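Local atomic coordinates of exonuclease VapC9 (Pyrobaculum aerophilum, PDB entry 1V8P), a protein that acts as a magnesium-dependent nuclease of the PIN-domain family, with slow exonuclease activity on single-stranded DNA, and is probably the toxin of a toxin-antitoxin pair. Residues C[99-104]-C[118-123]. The protein carries 1 engineered substitution. Residues are numbered along the deposited sequence; the frame is centred on the assembly and turned at random.
Sequences PPLDEV and ASYAYV
The ring of Tyr122 lies against the first turn of helix 101-111, with the CB of Glu103 over one face, 3.4 Å from Tyr122 CE1. Val104 CG2, Pro100 CD and Pro99 CB approach the same ring obliquely; Pro100 CD comes to 3.7 Å from Tyr122 CE2, and Pro99 CB to 4.0 Å from Tyr122 CD2. A trans chi1 (179°) sends the Tyr122 ring across to Glu103 and the two prolines. A tyrosine suits this half-covered site: its ring packs on aliphatic groups while its hydroxyl stays beside the carboxylate of Glu103, OE2 to OH 3.2 Å. The Glu103 chain, bent at chi2 (-79°), keeps the carboxylate alongside that hydroxyl, its plane turned 55° from the ring. Helices 101-111 and 115-127 are consecutive helices of the PIN domain, joined by a short turn, and they pack across each other beside its parallel sheet, which Val123 touches through Leu31. Pro100 takes the N-cap position, where a proline's lack of an N-H costs the helix nothing. Deeper in, Val104 puts CG1 against two small residues, which leave room for a branched side chain: it sits 3.8 Å from Ala118 CB and 3.6 Å from Ser119 OG, whose hydroxyl is hydrogen-bonded to Phe115 O. Ala118 directly follows Asp117, a predicted magnesium ligand, while Pro99 and Ser119 also pack on Tyr62 of a second subunit.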
ATOM      1  N   PRO C  99      20.750  -5.002  -2.034  1.00 37.05           N
ATOM      2  CA  PRO C  99      21.505  -3.765  -1.805  1.00 37.46           C
ATOM      3  C   PRO C  99      21.633  -3.469  -0.311  1.00 37.35           C
ATOM      4  O   PRO C  99      20.922  -4.038   0.502  1.00 38.19           O
ATOM      5  CB  PRO C  99      20.644  -2.703  -2.487  1.00 36.88           C
ATOM      6  CG  PRO C  99      19.850  -3.480  -3.485  1.00 38.25           C
ATOM      7  CD  PRO C  99      19.509  -4.737  -2.778  1.00 36.56           C
ATOM      8  N   PRO C 100      22.550  -2.574   0.068  1.00 38.05           N
ATOM      9  CA  PRO C 100      22.732  -2.213   1.479  1.00 38.40           C
ATOM     10  C   PRO C 100      21.492  -1.430   1.886  1.00 38.48           C
ATOM     11  O   PRO C 100      21.113  -0.488   1.202  1.00 39.32           O
ATOM     12  CB  PRO C 100      23.963  -1.308   1.447  1.00 37.87           C
ATOM     13  CG  PRO C 100      24.704  -1.778   0.263  1.00 37.84           C
ATOM     14  CD  PRO C 100      23.625  -1.999  -0.756  1.00 38.07           C
ATOM     15  N   LEU C 101      20.845  -1.793   2.982  1.00 39.21           N
ATOM     16  CA  LEU C 101      19.636  -1.057   3.360  1.00 40.24           C
ATOM     17  C   LEU C 101      19.836   0.459   3.470  1.00 40.40           C
ATOM     18  O   LEU C 101      19.121   1.228   2.830  1.00 41.70           O
ATOM     19  CB  LEU C 101      19.062  -1.589   4.681  1.00 39.24           C
ATOM     20  CG  LEU C 101      17.831  -0.816   5.180  1.00 39.80           C
ATOM     21  CD1 LEU C 101      16.643  -1.734   5.213  1.00 38.85           C
ATOM     22  CD2 LEU C 101      18.087  -0.237   6.571  1.00 39.47           C
ATOM     23  N   ASP C 102      20.809   0.883   4.275  1.00 41.14           N
ATOM     24  CA  ASP C 102      21.093   2.305   4.499  1.00 40.90           C
ATOM     25  C   ASP C 102      21.298   3.155   3.235  1.00 39.80           C
ATOM     26  O   ASP C 102      20.786   4.271   3.147  1.00 38.45           O
ATOM     27  CB  ASP C 102      22.287   2.447   5.460  1.00 41.50           C
ATOM     28  CG  ASP C 102      23.572   1.842   4.910  1.00 43.08           C
ATOM     29  OD1 ASP C 102      23.530   0.775   4.249  1.00 44.67           O
ATOM     30  OD2 ASP C 102      24.637   2.436   5.161  1.00 43.29           O
ATOM     31  N   GLU C 103      22.029   2.630   2.259  1.00 39.58           N
ATOM     32  CA  GLU C 103      22.247   3.348   1.006  1.00 40.27           C
ATOM     33  C   GLU C 103      20.903   3.625   0.354  1.00 39.32           C
ATOM     34  O   GLU C 103      20.572   4.768   0.041  1.00 40.17           O
ATOM     35  CB  GLU C 103      23.083   2.512   0.043  1.00 43.61           C
ATOM     36  CG  GLU C 103      24.475   2.197   0.539  1.00 48.79           C
ATOM     37  CD  GLU C 103      25.432   3.352   0.371  1.00 51.52           C
ATOM     38  OE1 GLU C 103      25.160   4.447   0.927  1.00 53.14           O
ATOM     39  OE2 GLU C 103      26.461   3.153  -0.322  1.00 52.03           O
ATOM     40  N   VAL C 104      20.133   2.563   0.155  1.00 38.79           N
ATOM     41  CA  VAL C 104      18.823   2.676  -0.454  1.00 38.60           C
ATOM     42  C   VAL C 104      17.934   3.673   0.287  1.00 38.85           C
ATOM     43  O   VAL C 104      17.290   4.519  -0.344  1.00 37.85           O
ATOM     44  CB  VAL C 104      18.114   1.301  -0.510  1.00 38.10           C
ATOM     45  CG1 VAL C 104      16.689   1.455  -1.038  1.00 36.58           C
ATOM     46  CG2 VAL C 104      18.908   0.362  -1.394  1.00 37.12           C
ATOM     47  N   ALA C 118      13.388   2.802  -4.726  1.00 28.75           N
ATOM     48  CA  ALA C 118      14.770   3.255  -4.545  1.00 29.72           C
ATOM     49  C   ALA C 118      15.761   2.109  -4.600  1.00 31.55           C
ATOM     50  O   ALA C 118      16.941   2.324  -4.903  1.00 33.70           O
ATOM     51  CB  ALA C 118      14.930   4.005  -3.241  1.00 27.18           C
ATOM     52  N   SER C 119      15.299   0.898  -4.300  1.00 31.81           N
ATOM     53  CA  SER C 119      16.168  -0.266  -4.350  1.00 31.60           C
ATOM     54  C   SER C 119      16.624  -0.436  -5.805  1.00 32.22           C
ATOM     55  O   SER C 119      17.782  -0.773  -6.085  1.00 30.70           O
ATOM     56  CB  SER C 119      15.413  -1.514  -3.870  1.00 32.60           C
ATOM     57  OG  SER C 119      15.104  -1.429  -2.489  1.00 33.20           O
ATOM     58  N   TYR C 120      15.706  -0.174  -6.727  1.00 31.96           N
ATOM     59  CA  TYR C 120      16.004  -0.280  -8.148  1.00 33.79           C
ATOM     60  C   TYR C 120      16.944   0.818  -8.666  1.00 33.98           C
ATOM     61  O   TYR C 120      17.895   0.532  -9.395  1.00 34.39           O
ATOM     62  CB  TYR C 120      14.705  -0.276  -8.945  1.00 32.07           C
ATOM     63  CG  TYR C 120      13.923  -1.543  -8.730  1.00 33.63           C
ATOM     64  CD1 TYR C 120      12.900  -1.610  -7.777  1.00 31.15           C
ATOM     65  CD2 TYR C 120      14.235  -2.699  -9.460  1.00 31.40           C
ATOM     66  CE1 TYR C 120      12.207  -2.786  -7.558  1.00 31.40           C
ATOM     67  CE2 TYR C 120      13.550  -3.880  -9.251  1.00 33.28           C
ATOM     68  CZ  TYR C 120      12.531  -3.925  -8.300  1.00 33.12           C
ATOM     69  OH  TYR C 120      11.828  -5.094  -8.108  1.00 31.92           O
ATOM     70  N   ALA C 121      16.679   2.063  -8.284  1.00 33.42           N
ATOM     71  CA  ALA C 121      17.496   3.190  -8.699  1.00 34.10           C
ATOM     72  C   ALA C 121      18.934   3.001  -8.210  1.00 34.72           C
ATOM     73  O   ALA C 121      19.889   3.164  -8.972  1.00 33.83           O
ATOM     74  CB  ALA C 121      16.907   4.499  -8.134  1.00 33.44           C
ATOM     75  N   TYR C 122      19.077   2.641  -6.938  1.00 34.78           N
ATOM     76  CA  TYR C 122      20.395   2.440  -6.359  1.00 34.09           C
ATOM     77  C   TYR C 122      21.214   1.330  -7.021  1.00 33.82           C
ATOM     78  O   TYR C 122      22.387   1.523  -7.318  1.00 34.58           O
ATOM     79  CB  TYR C 122      20.279   2.150  -4.866  1.00 33.68           C
ATOM     80  CG  TYR C 122      21.616   1.915  -4.210  1.00 33.73           C
ATOM     81  CD1 TYR C 122      22.415   2.988  -3.782  1.00 34.13           C
ATOM     82  CD2 TYR C 122      22.126   0.626  -4.091  1.00 32.79           C
ATOM     83  CE1 TYR C 122      23.695   2.766  -3.257  1.00 33.32           C
ATOM     84  CE2 TYR C 122      23.397   0.395  -3.575  1.00 33.37           C
ATOM     85  CZ  TYR C 122      24.176   1.459  -3.162  1.00 34.79           C
ATOM     86  OH  TYR C 122      25.435   1.185  -2.666  1.00 36.22           O
ATOM     87  N   VAL C 123      20.604   0.177  -7.254  1.00 34.07           N
ATOM     88  CA  VAL C 123      21.312  -0.947  -7.854  1.00 34.61           C
ATOM     89  C   VAL C 123      21.706  -0.680  -9.280  1.00 36.24           C
ATOM     90  O   VAL C 123      22.815  -1.023  -9.697  1.00 38.30           O
ATOM     91  CB  VAL C 123      20.470  -2.233  -7.822  1.00 33.80           C
ATOM     92  CG1 VAL C 123      21.190  -3.365  -8.573  1.00 32.33           C
ATOM     93  CG2 VAL C 123      20.216  -2.618  -6.396  1.00 33.04           C
TER